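Local coordinates for protein Rab3 interacting molecule variant 2 (Drosophila melanogaster, PDB 4TS6) that probably helps to organise the presynaptic active zone and support synaptic vesicle release, and is represented here by its C2A domain, at residues 18-24 with 82-86; 31-37 with 71-75. All blocks are in the same frame, centred on the assembly; numbering follows the deposited sequence.

Interaction 1: 18-24 with 82-86; sequences YDQNTLQ and SGLRR
Leu23 and Leu84 meet through their backbones, CA atoms 4.9 Å apart, where Leu84 N donates to Leu23 O over 3.0 Å with an angle of 165° at the hydrogen. A second link comes from a side chain: Tyr18 OH donates to Leu84 O at 2.4 Å, so short that the modelled length is doubtful, and that carbonyl lies at the ring edge, in its plane. With CG anti to the backbone N (chi1 174°), the tyrosine ring reaches out from strand 11-19 to this carbonyl. Leu84 is engaged by residues 18-24 through both its N-H and its C=O. Over one face of the ring sits Arg86 CA, offset toward the rim, and Arg86 CB packs 3.8 Å from Tyr18 CE2; the guanidinium goes elsewhere, to His120 O and Asn90 OD1. The contact ties the turn joining strands 11-19 and 24-33 of the C2 beta-sandwich to the loop that leaves strand 74-81 for the other sheet. Within that turn, Leu23 and Gln24 both face Asp19 in a G1 beta bulge, and Asp19 OD1 accepts from Asn21 N in an Asx turn. Leu23 CB lies 3.3 Å from Leu84 O, the same oxygen that Tyr18 OH reaches. A water bridges the segments, donating to Thr22 O and accepting from Gly83 N, while Gln24 NE2 comes within 3.6 Å of Ser82 OG.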
ATOM      1  N   TYR A  18       0.912 -15.343   2.042  1.00 32.57           N
ATOM      2  CA  TYR A  18       2.258 -15.870   1.897  1.00 31.95           C
ATOM      3  C   TYR A  18       2.191 -17.282   1.355  1.00 33.21           C
ATOM      4  O   TYR A  18       1.509 -18.125   1.923  1.00 33.23           O
ATOM      5  CB  TYR A  18       3.041 -15.857   3.221  1.00 31.43           C
ATOM      6  CG  TYR A  18       4.373 -16.547   3.043  1.00 32.02           C
ATOM      7  CD1 TYR A  18       5.429 -15.905   2.408  1.00 26.65           C
ATOM      8  CD2 TYR A  18       4.561 -17.853   3.463  1.00 34.33           C
ATOM      9  CE1 TYR A  18       6.639 -16.545   2.210  1.00 32.28           C
ATOM     10  CE2 TYR A  18       5.761 -18.497   3.269  1.00 31.24           C
ATOM     11  CZ  TYR A  18       6.795 -17.840   2.639  1.00 27.58           C
ATOM     12  OH  TYR A  18       7.998 -18.488   2.444  1.00 29.36           O
ATOM     13  N   ASP A  19       2.896 -17.544   0.259  1.00 34.87           N
ATOM     14  CA  ASP A  19       2.901 -18.880  -0.329  1.00 35.21           C
ATOM     15  C   ASP A  19       4.240 -19.594  -0.122  1.00 31.93           C
ATOM     16  O   ASP A  19       5.240 -19.256  -0.765  1.00 29.28           O
ATOM     17  CB  ASP A  19       2.566 -18.788  -1.822  1.00 39.23           C
ATOM     18  CG  ASP A  19       2.549 -20.142  -2.507  1.00 42.95           C
ATOM     19  OD1 ASP A  19       2.593 -21.183  -1.814  1.00 47.48           O
ATOM     20  OD2 ASP A  19       2.485 -20.161  -3.753  1.00 50.93           O
ATOM     21  N   GLN A  20       4.251 -20.598   0.752  1.00 36.09           N
ATOM     22  CA  GLN A  20       5.483 -21.311   1.068  1.00 40.55           C
ATOM     23  C   GLN A  20       6.011 -22.113  -0.111  1.00 43.27           C
ATOM     24  O   GLN A  20       7.192 -22.467  -0.141  1.00 41.85           O
ATOM     25  CB  GLN A  20       5.286 -22.237   2.265  1.00 42.92           C
ATOM     26  CG  GLN A  20       4.250 -23.318   2.039  1.00 53.57           C
ATOM     27  CD  GLN A  20       4.086 -24.217   3.250  1.00 68.98           C
ATOM     28  OE1 GLN A  20       4.703 -23.988   4.291  1.00 73.71           O
ATOM     29  NE2 GLN A  20       3.253 -25.247   3.120  1.00 75.08           N
ATOM     30  N   ASN A  21       5.146 -22.404  -1.080  1.00 34.74           N
ATOM     31  CA  ASN A  21       5.559 -23.232  -2.208  1.00 42.35           C
ATOM     32  C   ASN A  21       6.376 -22.469  -3.230  1.00 33.26           C
ATOM     33  O   ASN A  21       7.064 -23.072  -4.042  1.00 37.55           O
ATOM     34  CB  ASN A  21       4.355 -23.885  -2.884  1.00 50.35           C
ATOM     35  CG  ASN A  21       3.645 -24.868  -1.980  1.00 58.88           C
ATOM     36  OD1 ASN A  21       4.281 -25.602  -1.222  1.00 60.51           O
ATOM     37  ND2 ASN A  21       2.318 -24.885  -2.051  1.00 62.13           N
ATOM     38  N   THR A  22       6.298 -21.143  -3.196  1.00 30.21           N
ATOM     39  CA  THR A  22       7.060 -20.313  -4.125  1.00 28.56           C
ATOM     40  C   THR A  22       7.937 -19.288  -3.399  1.00 27.29           C
ATOM     41  O   THR A  22       8.639 -18.506  -4.046  1.00 34.55           O
ATOM     42  CB  THR A  22       6.137 -19.538  -5.074  1.00 34.03           C
ATOM     43  OG1 THR A  22       5.247 -18.721  -4.303  1.00 34.21           O
ATOM     44  CG2 THR A  22       5.332 -20.496  -5.931  1.00 32.53           C
ATOM     45  N   LEU A  23       7.885 -19.307  -2.068  1.00 28.59           N
ATOM     46  CA  LEU A  23       8.611 -18.346  -1.218  1.00 26.10           C
ATOM     47  C   LEU A  23       8.268 -16.903  -1.558  1.00 30.28           C
ATOM     48  O   LEU A  23       9.161 -16.062  -1.712  1.00 23.60           O
ATOM     49  CB  LEU A  23      10.122 -18.540  -1.319  1.00 25.09           C
ATOM     50  CG  LEU A  23      10.657 -19.957  -1.109  1.00 28.65           C
ATOM     51  CD1 LEU A  23      12.174 -19.981  -1.307  1.00 27.22           C
ATOM     52  CD2 LEU A  23      10.258 -20.524   0.261  1.00 29.33           C
ATOM     53  N   GLN A  24       6.974 -16.611  -1.662  1.00 24.65           N
ATOM     54  CA  GLN A  24       6.537 -15.285  -2.082  1.00 21.87           C
ATOM     55  C   GLN A  24       5.577 -14.674  -1.094  1.00 25.34           C
ATOM     56  O   GLN A  24       4.668 -15.349  -0.603  1.00 25.91           O
ATOM     57  CB  GLN A  24       5.867 -15.368  -3.451  1.00 28.70           C
ATOM     58  CG  GLN A  24       6.842 -15.711  -4.583  1.00 32.49           C
ATOM     59  CD  GLN A  24       6.137 -15.903  -5.912  1.00 37.60           C
ATOM     60  OE1 GLN A  24       5.006 -16.386  -5.962  1.00 40.45           O
ATOM     61  NE2 GLN A  24       6.803 -15.528  -6.993  1.00 38.34           N
ATOM     62  N   SER A  82       9.672 -11.896  -3.720  1.00 22.53           N
ATOM     63  CA  SER A  82      10.178 -13.262  -3.840  1.00 26.24           C
ATOM     64  C   SER A  82      11.373 -13.559  -2.939  1.00 26.30           C
ATOM     65  O   SER A  82      11.947 -12.654  -2.329  1.00 24.99           O
ATOM     66  CB  SER A  82      10.558 -13.531  -5.299  1.00 26.72           C
ATOM     67  OG  SER A  82       9.461 -13.256  -6.148  1.00 36.88           O
ATOM     68  N   GLY A  83      11.744 -14.835  -2.847  1.00 22.60           N
ATOM     69  CA  GLY A  83      12.927 -15.226  -2.091  1.00 24.38           C
ATOM     70  C   GLY A  83      12.788 -15.094  -0.582  1.00 23.37           C
ATOM     71  O   GLY A  83      13.764 -14.782   0.111  1.00 27.37           O
ATOM     72  N   LEU A  84      11.598 -15.387  -0.062  1.00 24.95           N
ATOM     73  CA  LEU A  84      11.313 -15.196   1.365  1.00 24.12           C
ATOM     74  C   LEU A  84      10.740 -16.444   2.040  1.00 27.59           C
ATOM     75  O   LEU A  84       9.717 -16.965   1.600  1.00 28.15           O
ATOM     76  CB  LEU A  84      10.309 -14.043   1.527  1.00 24.20           C
ATOM     77  CG  LEU A  84      10.835 -12.672   1.099  1.00 27.20           C
ATOM     78  CD1 LEU A  84       9.712 -11.657   0.928  1.00 28.05           C
ATOM     79  CD2 LEU A  84      11.861 -12.171   2.106  1.00 30.57           C
ATOM     80  N   ARG A  85      11.383 -16.928   3.105  1.00 28.00           N
ATOM     81  CA  ARG A  85      10.735 -17.919   3.964  1.00 28.39           C
ATOM     82  C   ARG A  85       9.790 -17.146   4.857  1.00 31.24           C
ATOM     83  O   ARG A  85       9.980 -15.952   5.067  1.00 30.47           O
ATOM     84  CB  ARG A  85      11.744 -18.667   4.849  1.00 26.94           C
ATOM     85  CG  ARG A  85      12.798 -19.466   4.090  1.00 27.92           C
ATOM     86  CD  ARG A  85      13.873 -19.985   5.034  1.00 29.61           C
ATOM     87  NE  ARG A  85      14.525 -18.885   5.742  1.00 29.81           N
ATOM     88  CZ  ARG A  85      15.440 -19.039   6.694  1.00 30.67           C
ATOM     89  NH1 ARG A  85      15.826 -20.253   7.058  1.00 32.62           N
ATOM     90  NH2 ARG A  85      15.960 -17.967   7.282  1.00 33.70           N
ATOM     91  N   ARG A  86       8.774 -17.808   5.392  1.00 29.57           N
ATOM     92  CA  ARG A  86       7.884 -17.134   6.327  1.00 33.12           C
ATOM     93  C   ARG A  86       8.696 -16.442   7.440  1.00 31.35           C
ATOM     94  O   ARG A  86       8.448 -15.288   7.766  1.00 33.76           O
ATOM     95  CB  ARG A  86       6.868 -18.128   6.917  1.00 40.05           C
ATOM     96  CG  ARG A  86       5.852 -17.492   7.880  1.00 46.08           C
ATOM     97  CD  ARG A  86       5.297 -16.192   7.309  1.00 55.66           C
ATOM     98  NE  ARG A  86       4.396 -15.491   8.225  1.00 65.46           N
ATOM     99  CZ  ARG A  86       4.800 -14.698   9.215  1.00 64.39           C
ATOM    100  NH1 ARG A  86       3.908 -14.097   9.990  1.00 60.17           N
ATOM    101  NH2 ARG A  86       6.095 -14.510   9.437  1.00 67.74           N
TER
HETATM  102  O   HOH W   1      10.791 -16.962  -4.564  1.00 29.99           O

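Interaction 2: 31-37 with 71-75; sequences CATGLSL and CEPRW
Ala32 N donates to Pro73 O over 2.9 Å, and Ala32 CB rests against both Pro73 CG and Trp75 CH2. The indole reaches back across to residues 31 and 32: CG stands anti to its own carbonyl carbon (chi1 -56°), which lays CZ3 3.7 Å from Cys31 C, while Pro73 CB lies over one indole face, near its rim. Without the indole, as with an alanine here, Ala32 and Pro73 would probably lose their apolar partner and a gap would open beside Cys31. Cys31 turns to the other face of the sheet, its CB lying over one face of the Arg74 guanidinium, whose chain folds back at chi3 (59°). Farther along, Leu35 CD1 meets Pro73 CD at 3.7 Å, and Leu37 CD2 touches Cys71 SG. Gly34 N donates to Glu72 OE2 at 3.2 Å, from above the carboxylate plane, though the modelled position of this carboxylate is doubtful because its other oxygen lies too close to Thr33 OG1; a weak bond joins Leu35 N to Cys71 O. Here antiparallel strands 24-33 and 74-81, bridged by the non-hydrogen-bonded pair Cys31 and Arg74, give way to loops at one end of the C2 beta-sandwich.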
ATOM      1  N   CYS A  31      -8.383  -1.218  -2.892  1.00 26.66           N
ATOM      2  CA  CYS A  31      -8.919   0.127  -3.055  1.00 26.38           C
ATOM      3  C   CYS A  31      -8.661   0.913  -1.791  1.00 29.87           C
ATOM      4  O   CYS A  31      -8.136   0.376  -0.811  1.00 34.74           O
ATOM      5  CB  CYS A  31     -10.429   0.067  -3.298  1.00 30.87           C
ATOM      6  SG  CYS A  31     -11.387  -0.383  -1.830  1.00 40.28           S
ATOM      7  N   ALA A  32      -9.039   2.187  -1.820  1.00 26.03           N
ATOM      8  CA  ALA A  32      -9.015   3.034  -0.638  1.00 27.41           C
ATOM      9  C   ALA A  32     -10.315   3.792  -0.657  1.00 33.08           C
ATOM     10  O   ALA A  32     -10.905   3.960  -1.716  1.00 36.61           O
ATOM     11  CB  ALA A  32      -7.838   4.004  -0.690  1.00 26.24           C
ATOM     12  N   THR A  33     -10.763   4.255   0.504  1.00 33.94           N
ATOM     13  CA  THR A  33     -12.043   4.938   0.587  1.00 36.01           C
ATOM     14  C   THR A  33     -11.968   6.061   1.616  1.00 32.15           C
ATOM     15  O   THR A  33     -11.139   6.009   2.522  1.00 36.55           O
ATOM     16  CB  THR A  33     -13.172   3.935   0.963  1.00 45.74           C
ATOM     17  OG1 THR A  33     -14.451   4.520   0.702  1.00 54.03           O
ATOM     18  CG2 THR A  33     -13.105   3.556   2.426  1.00 38.57           C
ATOM     19  N   GLY A  34     -12.817   7.073   1.476  1.00 31.70           N
ATOM     20  CA  GLY A  34     -12.937   8.110   2.489  1.00 32.79           C
ATOM     21  C   GLY A  34     -11.797   9.114   2.527  1.00 31.79           C
ATOM     22  O   GLY A  34     -11.611   9.818   3.522  1.00 39.53           O
ATOM     23  N   LEU A  35     -11.026   9.195   1.451  1.00 31.39           N
ATOM     24  CA  LEU A  35      -9.952  10.181   1.396  1.00 30.76           C
ATOM     25  C   LEU A  35     -10.527  11.592   1.391  1.00 34.68           C
ATOM     26  O   LEU A  35     -11.636  11.824   0.912  1.00 40.53           O
ATOM     27  CB  LEU A  35      -9.092   9.968   0.156  1.00 32.19           C
ATOM     28  CG  LEU A  35      -8.586   8.541  -0.048  1.00 37.92           C
ATOM     29  CD1 LEU A  35      -7.709   8.491  -1.271  1.00 32.08           C
ATOM     30  CD2 LEU A  35      -7.849   8.018   1.182  1.00 31.76           C
ATOM     31  N   SER A  36      -9.773  12.539   1.930  1.00 36.97           N
ATOM     32  CA  SER A  36     -10.198  13.928   1.933  1.00 41.55           C
ATOM     33  C   SER A  36     -10.072  14.512   0.533  1.00 36.82           C
ATOM     34  O   SER A  36      -9.333  13.986  -0.310  1.00 37.08           O
ATOM     35  CB  SER A  36      -9.291  14.726   2.858  1.00 49.37           C
ATOM     36  OG  SER A  36      -7.938  14.537   2.472  1.00 49.76           O
ATOM     37  N   LEU A  37     -10.788  15.602   0.293  1.00 36.23           N
ATOM     38  CA  LEU A  37     -10.534  16.433  -0.880  1.00 46.11           C
ATOM     39  C   LEU A  37      -9.292  17.280  -0.610  1.00 43.64           C
ATOM     40  O   LEU A  37      -8.819  17.366   0.527  1.00 48.78           O
ATOM     41  CB  LEU A  37     -11.723  17.350  -1.147  1.00 45.18           C
ATOM     42  CG  LEU A  37     -13.099  16.710  -1.318  1.00 50.17           C
ATOM     43  CD1 LEU A  37     -14.199  17.771  -1.271  1.00 50.32           C
ATOM     44  CD2 LEU A  37     -13.158  15.939  -2.623  1.00 48.45           C
ATOM     45  N   CYS A  71     -11.944  10.271  -4.499  1.00 40.16           N
ATOM     46  CA  CYS A  71     -11.630  10.000  -3.097  1.00 44.19           C
ATOM     47  C   CYS A  71     -11.811   8.522  -2.778  1.00 45.11           C
ATOM     48  O   CYS A  71     -11.645   8.102  -1.629  1.00 36.62           O
ATOM     49  CB  CYS A  71     -12.520  10.826  -2.180  1.00 49.71           C
ATOM     50  SG  CYS A  71     -12.460  12.570  -2.529  1.00 69.29           S
ATOM     51  N   GLU A  72     -12.156   7.741  -3.800  1.00 40.89           N
ATOM     52  CA  GLU A  72     -12.377   6.303  -3.642  1.00 31.56           C
ATOM     53  C   GLU A  72     -11.628   5.526  -4.722  1.00 31.34           C
ATOM     54  O   GLU A  72     -12.247   4.851  -5.542  1.00 46.74           O
ATOM     55  CB  GLU A  72     -13.879   6.000  -3.751  1.00 34.65           C
ATOM     56  CG  GLU A  72     -14.776   7.002  -3.030  1.00 51.88           C
ATOM     57  CD  GLU A  72     -14.891   6.719  -1.544  1.00 68.47           C
ATOM     58  OE1 GLU A  72     -14.789   5.534  -1.165  1.00 69.58           O
ATOM     59  OE2 GLU A  72     -15.094   7.673  -0.759  1.00 77.46           O
ATOM     60  N   PRO A  73     -10.286   5.607  -4.724  1.00 32.26           N
ATOM     61  CA  PRO A  73      -9.532   4.934  -5.793  1.00 30.58           C
ATOM     62  C   PRO A  73      -9.627   3.414  -5.710  1.00 32.39           C
ATOM     63  O   PRO A  73      -9.562   2.859  -4.616  1.00 37.68           O
ATOM     64  CB  PRO A  73      -8.083   5.358  -5.510  1.00 34.20           C
ATOM     65  CG  PRO A  73      -8.052   5.585  -3.993  1.00 27.96           C
ATOM     66  CD  PRO A  73      -9.402   6.222  -3.712  1.00 33.42           C
ATOM     67  N   ARG A  74      -9.772   2.748  -6.853  1.00 34.27           N
ATOM     68  CA  ARG A  74      -9.678   1.289  -6.896  1.00 34.90           C
ATOM     69  C   ARG A  74      -8.538   0.885  -7.825  1.00 34.93           C
ATOM     70  O   ARG A  74      -8.455   1.356  -8.964  1.00 44.22           O
ATOM     71  CB  ARG A  74     -10.998   0.669  -7.377  1.00 35.01           C
ATOM     72  CG  ARG A  74     -12.222   1.130  -6.581  1.00 46.67           C
ATOM     73  CD  ARG A  74     -13.498   0.390  -6.981  1.00 50.34           C
ATOM     74  NE  ARG A  74     -13.377  -1.049  -6.778  1.00 48.77           N
ATOM     75  CZ  ARG A  74     -13.654  -1.665  -5.633  1.00 54.18           C
ATOM     76  NH1 ARG A  74     -14.075  -0.970  -4.587  1.00 50.91           N
ATOM     77  NH2 ARG A  74     -13.512  -2.979  -5.530  1.00 54.94           N
ATOM     78  N   TRP A  75      -7.648   0.025  -7.342  1.00 35.30           N
ATOM     79  CA  TRP A  75      -6.515  -0.411  -8.160  1.00 34.50           C
ATOM     80  C   TRP A  75      -6.611  -1.890  -8.547  1.00 36.99           C
ATOM     81  O   TRP A  75      -6.303  -2.257  -9.684  1.00 36.47           O
ATOM     82  CB  TRP A  75      -5.183  -0.142  -7.449  1.00 37.19           C
ATOM     83  CG  TRP A  75      -4.965   1.300  -7.049  1.00 31.01           C
ATOM     84  CD1 TRP A  75      -4.578   2.340  -7.853  1.00 36.00           C
ATOM     85  CD2 TRP A  75      -5.102   1.839  -5.727  1.00 27.09           C
ATOM     86  NE1 TRP A  75      -4.480   3.501  -7.107  1.00 26.35           N
ATOM     87  CE2 TRP A  75      -4.787   3.214  -5.798  1.00 29.25           C
ATOM     88  CE3 TRP A  75      -5.454   1.288  -4.488  1.00 32.03           C
ATOM     89  CZ2 TRP A  75      -4.825   4.049  -4.669  1.00 28.13           C
ATOM     90  CZ3 TRP A  75      -5.491   2.118  -3.372  1.00 33.63           C
ATOM     91  CH2 TRP A  75      -5.178   3.481  -3.472  1.00 25.17           C
TER

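Interaction 1 joins the end of strand 11-19 and the turn after it to the loop following strand 74-81; interaction 2 joins the end of strand 24-33 and its following loop to the start of strand 74-81. They lie on opposite sides of the chain's centre, with nearest atoms about 18 Å apart. Interaction 1 is a surface contact between a turn and a loop, built from a tyrosine hydroxyl, carbonyl oxygens and a bridging water. Interaction 2 is partly buried, a strand pair running out into loops: its inner side packs proline, tryptophan and leucine toward Pro46 of the second sheet with a few backbone bonds, whereas its charged Glu72 and Arg74 are exposed.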